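Tubulin-like protein CetZ2 (Haloferax volcanii, PDB 4B45) binds and hydrolyses GTP as a tubulin-like cytoskeletal protein, assembles into protofilaments and takes part in controlling the shape of the archaeal cell. Local coordinates at residues N165-S170 against S256-S261; L161-D166 against D180-A185; P134-G139 against S322-S327. All blocks are in the same frame, centred on the assembly; numbering follows the deposited sequence.

Interaction 1: N165-S170 against S256-S261; sequences NDAFRS and SLPDAS. With GSP (5'-guanosine-diphosphate-monothiophosphate), chain C.
Phe168 meets Ser256 through a backbone carbon rather than a side chain: CZ at the far end of the ring stops 3.9 Å from Ser256 CA, which it approaches obliquely, neither squarely over a face nor in line with an edge. The ring can reach this far because chi1 of -57° sets CG opposite the carbonyl carbon and swings the phenyl group round to the second loop, although the side chain does not set out in that direction. CE2 follows CZ, lying 4.0 Å from Ser256 O. Beside the ring, the methyl of Ala167 points toward the 256-261 loop and touches the proline ring lightly, CB of Ala167 to CD of Pro258 at 4.3 Å.

The two loops thus meet through van der Waals contacts alone. Ser256 O, though at the contact, pairs with the backbone N of Asp164. The Ser256 hydroxyl turns away to the backbone of Leu162 and Leu225, where it is satisfied between two neighbouring strands of the sheet. On the other loop, Arg169 reaches back to Asp166, NH1 to OD1 at 3.1 Å, a salt bridge whose hydrogen bond is weak. Phe168 N closes the short 3-10 turn on Asn165 O.

At the start of that turn, Asn165 faces the nucleotide with its amide used in both directions. OD1 accepts from the guanine N2 at 3.1 Å, while ND2 donates to N3 of the base along a fairly straight path, with an N-H...acceptor angle of 162°. The principle illustrated is that a nucleotide-recognition loop can be backed by apolar contact with a distant part of the chain. Here the loop after strand 159-164 packs on the C-terminal domain and carries a guanine-binding asparagine of the tubulin/FtsZ nucleotide site.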
loop_
_atom_site.group_PDB
_atom_site.type_symbol
_atom_site.label_atom_id
_atom_site.label_comp_id
_atom_site.label_asym_id
_atom_site.label_seq_id
_atom_site.Cartn_x
_atom_site.Cartn_y
_atom_site.Cartn_z
ATOM N N ASN A 165 -6.754 7.618 -4.129
ATOM C CA ASN A 165 -6.179 8.937 -4.390
ATOM C C ASN A 165 -7.043 10.066 -3.854
ATOM O O ASN A 165 -6.539 11.092 -3.393
ATOM C CB ASN A 165 -5.943 9.151 -5.899
ATOM C CG ASN A 165 -4.613 8.576 -6.369
ATOM O OD1 ASN A 165 -3.863 8.008 -5.570
ATOM N ND2 ASN A 165 -4.316 8.716 -7.680
ATOM N N ASP A 166 -8.354 9.885 -3.938
ATOM C CA ASP A 166 -9.291 10.859 -3.397
ATOM C C ASP A 166 -9.186 10.993 -1.870
ATOM O O ASP A 166 -9.658 11.978 -1.314
ATOM C CB ASP A 166 -10.728 10.495 -3.785
ATOM C CG ASP A 166 -11.094 10.968 -5.175
ATOM O OD1 ASP A 166 -10.326 11.764 -5.757
ATOM O OD2 ASP A 166 -12.154 10.548 -5.688
ATOM N N ALA A 167 -8.574 10.016 -1.194
ATOM C CA ALA A 167 -8.457 10.081 0.267
ATOM C C ALA A 167 -7.349 11.042 0.708
ATOM O O ALA A 167 -7.267 11.423 1.873
ATOM C CB ALA A 167 -8.219 8.702 0.858
ATOM N N PHE A 168 -6.495 11.431 -0.230
ATOM C CA PHE A 168 -5.343 12.264 0.099
ATOM C C PHE A 168 -5.332 13.511 -0.768
ATOM O O PHE A 168 -4.827 13.499 -1.897
ATOM C CB PHE A 168 -4.067 11.457 -0.092
ATOM C CG PHE A 168 -4.040 10.198 0.718
ATOM C CD1 PHE A 168 -3.703 10.237 2.064
ATOM C CD2 PHE A 168 -4.394 8.990 0.156
ATOM C CE1 PHE A 168 -3.689 9.080 2.829
ATOM C CE2 PHE A 168 -4.392 7.823 0.932
ATOM C CZ PHE A 168 -4.040 7.871 2.257
ATOM N N ARG A 169 -5.919 14.576 -0.234
ATOM C CA ARG A 169 -6.099 15.825 -0.955
ATOM C C ARG A 169 -5.775 16.993 -0.040
ATOM O O ARG A 169 -6.067 16.961 1.153
ATOM C CB ARG A 169 -7.545 15.972 -1.419
ATOM C CG ARG A 169 -8.146 14.723 -2.044
ATOM C CD ARG A 169 -9.404 15.097 -2.788
ATOM N NE ARG A 169 -9.079 16.126 -3.759
ATOM C CZ ARG A 169 -9.009 15.915 -5.068
ATOM N NH1 ARG A 169 -9.292 14.715 -5.556
ATOM N NH2 ARG A 169 -8.684 16.911 -5.885
ATOM N N SER A 170 -5.174 18.027 -0.604
ATOM C CA SER A 170 -4.842 19.220 0.153
ATOM C C SER A 170 -5.233 20.404 -0.710
ATOM O O SER A 170 -4.861 20.458 -1.876
ATOM C CB SER A 170 -3.345 19.237 0.457
ATOM O OG SER A 170 -2.997 20.339 1.268
ATOM N N SER A 256 -6.364 4.307 4.213
ATOM C CA SER A 256 -5.936 4.490 2.829
ATOM C C SER A 256 -7.086 4.273 1.836
ATOM O O SER A 256 -7.075 4.816 0.724
ATOM C CB SER A 256 -4.757 3.562 2.516
ATOM O OG SER A 256 -5.138 2.206 2.645
ATOM N N LEU A 257 -8.056 3.468 2.258
ATOM C CA LEU A 257 -9.341 3.296 1.581
ATOM C C LEU A 257 -10.487 3.707 2.523
ATOM O O LEU A 257 -10.651 3.098 3.575
ATOM C CB LEU A 257 -9.526 1.818 1.247
ATOM C CG LEU A 257 -10.886 1.424 0.669
ATOM C CD1 LEU A 257 -11.044 1.979 -0.761
ATOM C CD2 LEU A 257 -11.052 -0.091 0.691
ATOM N N PRO A 258 -11.298 4.720 2.149
ATOM C CA PRO A 258 -12.417 5.148 3.013
ATOM C C PRO A 258 -13.444 4.052 3.317
ATOM O O PRO A 258 -13.698 3.174 2.482
ATOM C CB PRO A 258 -13.104 6.247 2.186
ATOM C CG PRO A 258 -12.035 6.764 1.282
ATOM C CD PRO A 258 -11.153 5.587 0.964
ATOM N N ASP A 259 -14.049 4.139 4.502
ATOM C CA ASP A 259 -15.101 3.215 4.938
ATOM C C ASP A 259 -14.636 1.748 4.926
ATOM O O ASP A 259 -15.323 0.871 4.403
ATOM C CB ASP A 259 -16.379 3.405 4.102
ATOM C CG ASP A 259 -17.602 2.757 4.741
ATOM O OD1 ASP A 259 -17.641 2.654 5.987
ATOM O OD2 ASP A 259 -18.528 2.352 4.000
ATOM N N ALA A 260 -13.484 1.485 5.535
ATOM C CA ALA A 260 -12.914 0.137 5.547
ATOM C C ALA A 260 -13.037 -0.583 6.893
ATOM O O ALA A 260 -12.281 -1.520 7.153
ATOM C CB ALA A 260 -11.448 0.193 5.136
ATOM N N SER A 261 -13.984 -0.164 7.733
ATOM C CA SER A 261 -14.143 -0.742 9.079
ATOM C C SER A 261 -14.513 -2.214 9.086
ATOM O O SER A 261 -13.988 -2.984 9.877
ATOM C CB SER A 261 -15.210 0.006 9.885
ATOM O OG SER A 261 -14.637 1.043 10.650
HETATM P PG GSP C . -0.928 4.749 -19.391
HETATM O O3B GSP C . -0.196 3.610 -18.530
HETATM S S1G GSP C . -2.711 5.460 -18.619
HETATM O O2G GSP C . 0.036 5.951 -19.612
HETATM O O3G GSP C . -1.283 4.065 -20.650
HETATM P PB GSP C . 0.196 3.666 -16.982
HETATM O O1B GSP C . 1.650 3.984 -16.734
HETATM O O2B GSP C . -0.082 2.288 -16.396
HETATM P PA GSP C . -0.388 5.316 -14.789
HETATM O O1A GSP C . 0.057 6.754 -14.810
HETATM O O2A GSP C . 0.612 4.532 -13.980
HETATM O O3A GSP C . -0.655 4.750 -16.227
HETATM O "O5'" GSP C . -1.730 5.154 -14.023
HETATM C "C5'" GSP C . -2.732 6.114 -14.035
HETATM C "C4'" GSP C . -3.447 6.189 -12.753
HETATM O "O4'" GSP C . -2.542 6.326 -11.699
HETATM C "C3'" GSP C . -4.340 7.360 -12.676
HETATM O "O3'" GSP C . -5.365 7.008 -11.829
HETATM C "C2'" GSP C . -3.529 8.402 -12.053
HETATM O "O2'" GSP C . -4.348 9.265 -11.340
HETATM C "C1'" GSP C . -2.708 7.648 -11.125
HETATM N N9 GSP C . -1.378 8.169 -10.880
HETATM C C8 GSP C . -0.498 8.582 -11.798
HETATM N N7 GSP C . 0.645 8.943 -11.183
HETATM C C5 GSP C . 0.490 8.741 -9.840
HETATM C C6 GSP C . 1.354 8.928 -8.727
HETATM O O6 GSP C . 2.636 9.423 -8.873
HETATM N N1 GSP C . 0.884 8.629 -7.492
HETATM C C2 GSP C . -0.370 8.149 -7.330
HETATM N N2 GSP C . -0.812 7.839 -5.964
HETATM N N3 GSP C . -1.216 7.948 -8.352
HETATM C C4 GSP C . -0.796 8.250 -9.636
#

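Interaction 2: L161-D166 against D180-A185. With GSP (5'-guanosine-diphosphate-monothiophosphate), chain C.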
loop_
_atom_site.group_PDB
_atom_site.type_symbol
_atom_site.label_atom_id
_atom_site.label_comp_id
_atom_site.label_asym_id
_atom_site.label_seq_id
_atom_site.Cartn_x
_atom_site.Cartn_y
_atom_site.Cartn_z
ATOM N N LEU A 161 -3.791 -4.314 -1.097
ATOM C CA LEU A 161 -3.845 -3.141 -0.241
ATOM C C LEU A 161 -4.176 -1.917 -1.114
ATOM O O LEU A 161 -3.418 -1.554 -2.016
ATOM C CB LEU A 161 -2.505 -2.973 0.487
ATOM C CG LEU A 161 -2.256 -1.695 1.296
ATOM C CD1 LEU A 161 -3.334 -1.497 2.340
ATOM C CD2 LEU A 161 -0.842 -1.699 1.934
ATOM N N LEU A 162 -5.313 -1.288 -0.859
ATOM C CA LEU A 162 -5.784 -0.221 -1.736
ATOM C C LEU A 162 -5.482 1.170 -1.217
ATOM O O LEU A 162 -5.674 1.467 -0.037
ATOM C CB LEU A 162 -7.290 -0.335 -1.971
ATOM C CG LEU A 162 -7.812 -1.364 -2.974
ATOM C CD1 LEU A 162 -9.342 -1.246 -3.091
ATOM C CD2 LEU A 162 -7.138 -1.179 -4.339
ATOM N N VAL A 163 -5.026 2.021 -2.126
ATOM C CA VAL A 163 -4.863 3.438 -1.871
ATOM C C VAL A 163 -5.867 4.205 -2.712
ATOM O O VAL A 163 -5.838 4.142 -3.947
ATOM C CB VAL A 163 -3.461 3.908 -2.300
ATOM C CG1 VAL A 163 -3.331 5.417 -2.125
ATOM C CG2 VAL A 163 -2.397 3.164 -1.529
ATOM N N ASP A 164 -6.750 4.936 -2.050
ATOM C CA ASP A 164 -7.682 5.821 -2.735
ATOM C C ASP A 164 -7.068 7.225 -2.892
ATOM O O ASP A 164 -6.872 7.937 -1.904
ATOM C CB ASP A 164 -8.985 5.871 -1.934
ATOM C CG ASP A 164 -10.056 6.728 -2.585
ATOM O OD1 ASP A 164 -9.909 7.128 -3.766
ATOM O OD2 ASP A 164 -11.069 6.991 -1.903
ATOM N N ASN A 165 -6.754 7.618 -4.129
ATOM C CA ASN A 165 -6.179 8.937 -4.390
ATOM C C ASN A 165 -7.043 10.066 -3.854
ATOM O O ASN A 165 -6.539 11.092 -3.393
ATOM C CB ASN A 165 -5.943 9.151 -5.899
ATOM C CG ASN A 165 -4.613 8.576 -6.369
ATOM O OD1 ASN A 165 -3.863 8.008 -5.570
ATOM N ND2 ASN A 165 -4.316 8.716 -7.680
ATOM N N ASP A 166 -8.354 9.885 -3.938
ATOM C CA ASP A 166 -9.291 10.859 -3.397
ATOM C C ASP A 166 -9.186 10.993 -1.870
ATOM O O ASP A 166 -9.658 11.978 -1.314
ATOM C CB ASP A 166 -10.728 10.495 -3.785
ATOM C CG ASP A 166 -11.094 10.968 -5.175
ATOM O OD1 ASP A 166 -10.326 11.764 -5.757
ATOM O OD2 ASP A 166 -12.154 10.548 -5.688
ATOM N N ASP A 180 2.843 13.487 -5.496
ATOM C CA ASP A 180 3.954 13.289 -4.572
ATOM C C ASP A 180 3.474 13.196 -3.119
ATOM O O ASP A 180 3.932 12.330 -2.372
ATOM C CB ASP A 180 4.994 14.397 -4.724
ATOM C CG ASP A 180 5.842 14.221 -5.957
ATOM O OD1 ASP A 180 5.770 13.133 -6.562
ATOM O OD2 ASP A 180 6.586 15.159 -6.320
ATOM N N ALA A 181 2.542 14.069 -2.729
ATOM C CA ALA A 181 2.004 14.056 -1.366
ATOM C C ALA A 181 1.305 12.749 -1.072
ATOM O O ALA A 181 1.435 12.211 0.020
ATOM C CB ALA A 181 1.046 15.239 -1.120
ATOM N N ILE A 182 0.557 12.230 -2.039
ATOM C CA ILE A 182 -0.088 10.930 -1.843
ATOM C C ILE A 182 0.949 9.834 -1.686
ATOM O O ILE A 182 0.875 9.008 -0.778
ATOM C CB ILE A 182 -0.969 10.538 -3.028
ATOM C CG1 ILE A 182 -2.101 11.549 -3.217
ATOM C CG2 ILE A 182 -1.522 9.131 -2.828
ATOM C CD1 ILE A 182 -2.855 11.366 -4.529
ATOM N N ASN A 183 1.930 9.835 -2.575
ATOM C CA ASN A 183 2.952 8.807 -2.537
ATOM C C ASN A 183 3.712 8.830 -1.221
ATOM O O ASN A 183 4.044 7.782 -0.652
ATOM C CB ASN A 183 3.930 8.984 -3.694
ATOM C CG ASN A 183 3.292 8.746 -5.035
ATOM O OD1 ASN A 183 2.206 8.162 -5.135
ATOM N ND2 ASN A 183 3.967 9.188 -6.084
ATOM N N GLU A 184 3.993 10.034 -0.742
ATOM C CA GLU A 184 4.767 10.190 0.475
ATOM C C GLU A 184 3.993 9.729 1.713
ATOM O O GLU A 184 4.574 9.156 2.642
ATOM C CB GLU A 184 5.220 11.637 0.629
ATOM C CG GLU A 184 6.418 11.997 -0.222
ATOM C CD GLU A 184 7.731 11.651 0.453
ATOM O OE1 GLU A 184 7.917 10.472 0.837
ATOM O OE2 GLU A 184 8.581 12.560 0.599
ATOM N N ALA A 185 2.688 9.983 1.727
ATOM C CA ALA A 185 1.871 9.571 2.862
ATOM C C ALA A 185 1.778 8.059 2.844
ATOM O O ALA A 185 1.826 7.405 3.885
ATOM C CB ALA A 185 0.490 10.189 2.794
HETATM P PG GSP C . -0.928 4.749 -19.391
HETATM O O3B GSP C . -0.196 3.610 -18.530
HETATM S S1G GSP C . -2.711 5.460 -18.619
HETATM O O2G GSP C . 0.036 5.951 -19.612
HETATM O O3G GSP C . -1.283 4.065 -20.650
HETATM P PB GSP C . 0.196 3.666 -16.982
HETATM O O1B GSP C . 1.650 3.984 -16.734
HETATM O O2B GSP C . -0.082 2.288 -16.396
HETATM P PA GSP C . -0.388 5.316 -14.789
HETATM O O1A GSP C . 0.057 6.754 -14.810
HETATM O O2A GSP C . 0.612 4.532 -13.980
HETATM O O3A GSP C . -0.655 4.750 -16.227
HETATM O "O5'" GSP C . -1.730 5.154 -14.023
HETATM C "C5'" GSP C . -2.732 6.114 -14.035
HETATM C "C4'" GSP C . -3.447 6.189 -12.753
HETATM O "O4'" GSP C . -2.542 6.326 -11.699
HETATM C "C3'" GSP C . -4.340 7.360 -12.676
HETATM O "O3'" GSP C . -5.365 7.008 -11.829
HETATM C "C2'" GSP C . -3.529 8.402 -12.053
HETATM O "O2'" GSP C . -4.348 9.265 -11.340
HETATM C "C1'" GSP C . -2.708 7.648 -11.125
HETATM N N9 GSP C . -1.378 8.169 -10.880
HETATM C C8 GSP C . -0.498 8.582 -11.798
HETATM N N7 GSP C . 0.645 8.943 -11.183
HETATM C C5 GSP C . 0.490 8.741 -9.840
HETATM C C6 GSP C . 1.354 8.928 -8.727
HETATM O O6 GSP C . 2.636 9.423 -8.873
HETATM N N1 GSP C . 0.884 8.629 -7.492
HETATM C C2 GSP C . -0.370 8.149 -7.330
HETATM N N2 GSP C . -0.812 7.839 -5.964
HETATM N N3 GSP C . -1.216 7.948 -8.352
HETATM C C4 GSP C . -0.796 8.250 -9.636
#
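Ile182 lays its CD1 methyl against the amide of Asn165, 3.7 Å from OD1, the two side chains crossing at about a right angle. The contact is a buried strand-to-helix packing of the tubulin/FtsZ fold: strand 159-164 of the nucleotide-binding sheet against helix 175-196, the central helix that joins the two domains in tubulin and FtsZ. Deeper in, the other branch of Ile182 continues the apolar seam, CG2 reaching Val163 CG1 at 4.2 Å. With chi1 of -62°, CG1 of Ile182 lies opposite the carbonyl carbon, which sends CD1 to the asparagine and places CG2 just beyond the exocyclic amino group, 3.5 Å from the guanine N2.

The isoleucine thus sits beside the base's amino group, between the positions of two asparagines that bind the same purine. Asn165 binds the sugar-edge atoms N2 and N3; Asn183, one residue beyond Ile182, binds the Watson-Crick edge, its ND2 donating to O6 at 3.1 Å. Replacing Asn165 with an alanine would probably leave N3 and N2 of the guanine without this amide and open a gap against the Ile182 methyl. At the strand's last residue, Asp164 makes an Asx turn, OD1 being met from above the carboxylate plane by Asp166 N. Guanine N1-H points into Asn183 OD1 at 2.7 Å, and the same oxygen accepts a weak bond from N2.

Interaction 3: P134-G139 against S322-S327; sequences PGADEG and SERVES. With GSP (5'-guanosine-diphosphate-monothiophosphate), chain C.
Arg324 reaches across to Pro134 from the first turn of helix 323-340. The segment opens with Ser322, the N-cap, whose OG accepts a long and weak but nearly straight bond from Val325 N and also meets the backbone O of Pro258. Glu323 follows, its backbone N held by Asp259. Next comes Arg324, which carries the contact. CG stands anti to the backbone N, and the chain then bends at chi2 (54°), bringing the guanidinium over to the 134-139 loop. NH2 donates to Pro134 O at 3.0 Å, the oxygen lying 16° out of the guanidinium plane. Water 1 doubles this link: it donates to Pro134 O at 2.7 Å and accepts from Arg324 NH1 at the edge of the group, in its plane. The methyl of Ala136 adds a light touch, CB to Arg324 NH1 at 4.3 Å.

Across from the arginine, the 135-138 type I turn is braced internally, Gly135 N donating to Glu138 OE2. That same carboxylate grips the ribose: OE1 accepts from O3' at 2.6 Å and OE2 from O2' at 2.9 Å. Because Arg324 also forms a salt bridge with Asp164, its charge is probably balanced largely by that carboxylate while a neutral carbonyl shares the donor, which implies a polar, partly hydrated tether between the C-terminal helix and the ribose-binding loop.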
loop_
_atom_site.group_PDB
_atom_site.type_symbol
_atom_site.label_atom_id
_atom_site.label_comp_id
_atom_site.label_asym_id
_atom_site.label_seq_id
_atom_site.Cartn_x
_atom_site.Cartn_y
_atom_site.Cartn_z
ATOM N N PRO A 134 -8.268 5.080 -8.842
ATOM C CA PRO A 134 -8.343 6.414 -9.439
ATOM C C PRO A 134 -9.327 7.284 -8.685
ATOM O O PRO A 134 -10.310 6.782 -8.149
ATOM C CB PRO A 134 -8.895 6.141 -10.846
ATOM C CG PRO A 134 -9.671 4.877 -10.706
ATOM C CD PRO A 134 -8.915 4.057 -9.681
ATOM N N GLY A 135 -9.079 8.583 -8.657
ATOM C CA GLY A 135 -10.056 9.493 -8.098
ATOM C C GLY A 135 -11.357 9.441 -8.875
ATOM O O GLY A 135 -11.372 9.170 -10.092
ATOM N N ALA A 136 -12.450 9.716 -8.170
ATOM C CA ALA A 136 -13.788 9.684 -8.742
ATOM C C ALA A 136 -14.001 10.655 -9.913
ATOM O O ALA A 136 -14.918 10.462 -10.720
ATOM C CB ALA A 136 -14.828 9.924 -7.646
ATOM N N ASP A 137 -13.171 11.693 -10.016
ATOM C CA ASP A 137 -13.293 12.622 -11.153
ATOM C C ASP A 137 -12.592 12.132 -12.419
ATOM O O ASP A 137 -12.758 12.719 -13.487
ATOM C CB ASP A 137 -12.776 14.026 -10.810
ATOM C CG ASP A 137 -13.696 14.777 -9.868
ATOM O OD1 ASP A 137 -14.914 14.501 -9.875
ATOM O OD2 ASP A 137 -13.202 15.652 -9.126
ATOM N N GLU A 138 -11.790 11.076 -12.301
ATOM C CA GLU A 138 -11.029 10.573 -13.450
ATOM C C GLU A 138 -11.947 9.977 -14.511
ATOM O O GLU A 138 -13.071 9.563 -14.216
ATOM C CB GLU A 138 -9.967 9.555 -13.011
ATOM C CG GLU A 138 -8.844 10.165 -12.174
ATOM C CD GLU A 138 -7.704 9.194 -11.897
ATOM O OE1 GLU A 138 -7.327 8.438 -12.814
ATOM O OE2 GLU A 138 -7.183 9.186 -10.759
ATOM N N GLY A 139 -11.471 9.956 -15.756
ATOM C CA GLY A 139 -12.287 9.515 -16.871
ATOM C C GLY A 139 -12.831 8.105 -16.759
ATOM O O GLY A 139 -12.239 7.233 -16.109
ATOM N N SER A 322 -17.577 -1.608 1.880
ATOM C CA SER A 322 -17.080 -0.239 1.828
ATOM C C SER A 322 -17.841 0.576 0.792
ATOM O O SER A 322 -17.893 0.205 -0.380
ATOM C CB SER A 322 -15.598 -0.222 1.470
ATOM O OG SER A 322 -15.184 1.089 1.134
ATOM N N GLU A 323 -18.418 1.689 1.234
ATOM C CA GLU A 323 -19.224 2.560 0.375
ATOM C C GLU A 323 -18.433 3.001 -0.852
ATOM O O GLU A 323 -18.950 3.025 -1.966
ATOM C CB GLU A 323 -19.672 3.791 1.159
ATOM C CG GLU A 323 -21.125 4.176 0.962
ATOM C CD GLU A 323 -21.686 4.952 2.148
ATOM O OE1 GLU A 323 -20.893 5.322 3.044
ATOM O OE2 GLU A 323 -22.919 5.183 2.189
ATOM N N ARG A 324 -17.172 3.348 -0.617
ATOM C CA ARG A 324 -16.272 3.825 -1.647
ATOM C C ARG A 324 -16.010 2.738 -2.694
ATOM O O ARG A 324 -16.108 3.005 -3.896
ATOM C CB ARG A 324 -14.956 4.317 -1.012
ATOM C CG ARG A 324 -13.821 4.601 -2.008
ATOM C CD ARG A 324 -14.226 5.569 -3.126
ATOM N NE ARG A 324 -13.033 6.080 -3.793
ATOM C CZ ARG A 324 -12.916 6.301 -5.100
ATOM N NH1 ARG A 324 -13.922 6.045 -5.932
ATOM N NH2 ARG A 324 -11.771 6.768 -5.576
ATOM N N VAL A 325 -15.692 1.522 -2.242
ATOM C CA VAL A 325 -15.521 0.395 -3.166
ATOM C C VAL A 325 -16.798 0.099 -3.954
ATOM O O VAL A 325 -16.772 -0.043 -5.177
ATOM C CB VAL A 325 -15.030 -0.893 -2.442
ATOM C CG1 VAL A 325 -14.975 -2.078 -3.415
ATOM C CG2 VAL A 325 -13.660 -0.664 -1.862
ATOM N N GLU A 326 -17.922 0.026 -3.256
ATOM C CA GLU A 326 -19.184 -0.259 -3.920
ATOM C C GLU A 326 -19.567 0.854 -4.890
ATOM O O GLU A 326 -20.051 0.587 -5.989
ATOM C CB GLU A 326 -20.284 -0.473 -2.893
ATOM C CG GLU A 326 -20.028 -1.667 -1.986
ATOM C CD GLU A 326 -20.908 -1.652 -0.747
ATOM O OE1 GLU A 326 -21.452 -0.575 -0.417
ATOM O OE2 GLU A 326 -21.058 -2.717 -0.112
ATOM N N SER A 327 -19.353 2.099 -4.477
ATOM C CA SER A 327 -19.603 3.228 -5.356
ATOM C C SER A 327 -18.684 3.135 -6.575
ATOM O O SER A 327 -19.128 3.300 -7.712
ATOM C CB SER A 327 -19.385 4.546 -4.614
ATOM O OG SER A 327 -19.501 5.631 -5.507
HETATM P PG GSP C . -0.928 4.749 -19.391
HETATM O O3B GSP C . -0.196 3.610 -18.530
HETATM S S1G GSP C . -2.711 5.460 -18.619
HETATM O O2G GSP C . 0.036 5.951 -19.612
HETATM O O3G GSP C . -1.283 4.065 -20.650
HETATM P PB GSP C . 0.196 3.666 -16.982
HETATM O O1B GSP C . 1.650 3.984 -16.734
HETATM O O2B GSP C . -0.082 2.288 -16.396
HETATM P PA GSP C . -0.388 5.316 -14.789
HETATM O O1A GSP C . 0.057 6.754 -14.810
HETATM O O2A GSP C . 0.612 4.532 -13.980
HETATM O O3A GSP C . -0.655 4.750 -16.227
HETATM O "O5'" GSP C . -1.730 5.154 -14.023
HETATM C "C5'" GSP C . -2.732 6.114 -14.035
HETATM C "C4'" GSP C . -3.447 6.189 -12.753
HETATM O "O4'" GSP C . -2.542 6.326 -11.699
HETATM C "C3'" GSP C . -4.340 7.360 -12.676
HETATM O "O3'" GSP C . -5.365 7.008 -11.829
HETATM C "C2'" GSP C . -3.529 8.402 -12.053
HETATM O "O2'" GSP C . -4.348 9.265 -11.340
HETATM C "C1'" GSP C . -2.708 7.648 -11.125
HETATM N N9 GSP C . -1.378 8.169 -10.880
HETATM C C8 GSP C . -0.498 8.582 -11.798
HETATM N N7 GSP C . 0.645 8.943 -11.183
HETATM C C5 GSP C . 0.490 8.741 -9.840
HETATM C C6 GSP C . 1.354 8.928 -8.727
HETATM O O6 GSP C . 2.636 9.423 -8.873
HETATM N N1 GSP C . 0.884 8.629 -7.492
HETATM C C2 GSP C . -0.370 8.149 -7.330
HETATM N N2 GSP C . -0.812 7.839 -5.964
HETATM N N3 GSP C . -1.216 7.948 -8.352
HETATM C C4 GSP C . -0.796 8.250 -9.636
HETATM O O HOH W 1 -12.842 6.297 -8.798
#

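Interaction 2 is the buried member of the set, a strand and a helix joined by methyl groups beside the amino edge of the guanine, whereas interactions 1 and 3 are only partly buried and join loops or a helix start farther out. Interactions 1 and 2 share Asn165 and Asp166 and meet directly, Ser256 O lying 2.8 Å from Asp164 N. Interaction 3 differs in chemistry, relying on a guanidinium, a carbonyl and a water, yet it is tied to the others by the Arg324–Asp164 salt bridge and by Asp166 OD2 on Ala136 N. All three reach the nucleotide: interactions 1 and 2 at the base, interaction 3 at the ribose.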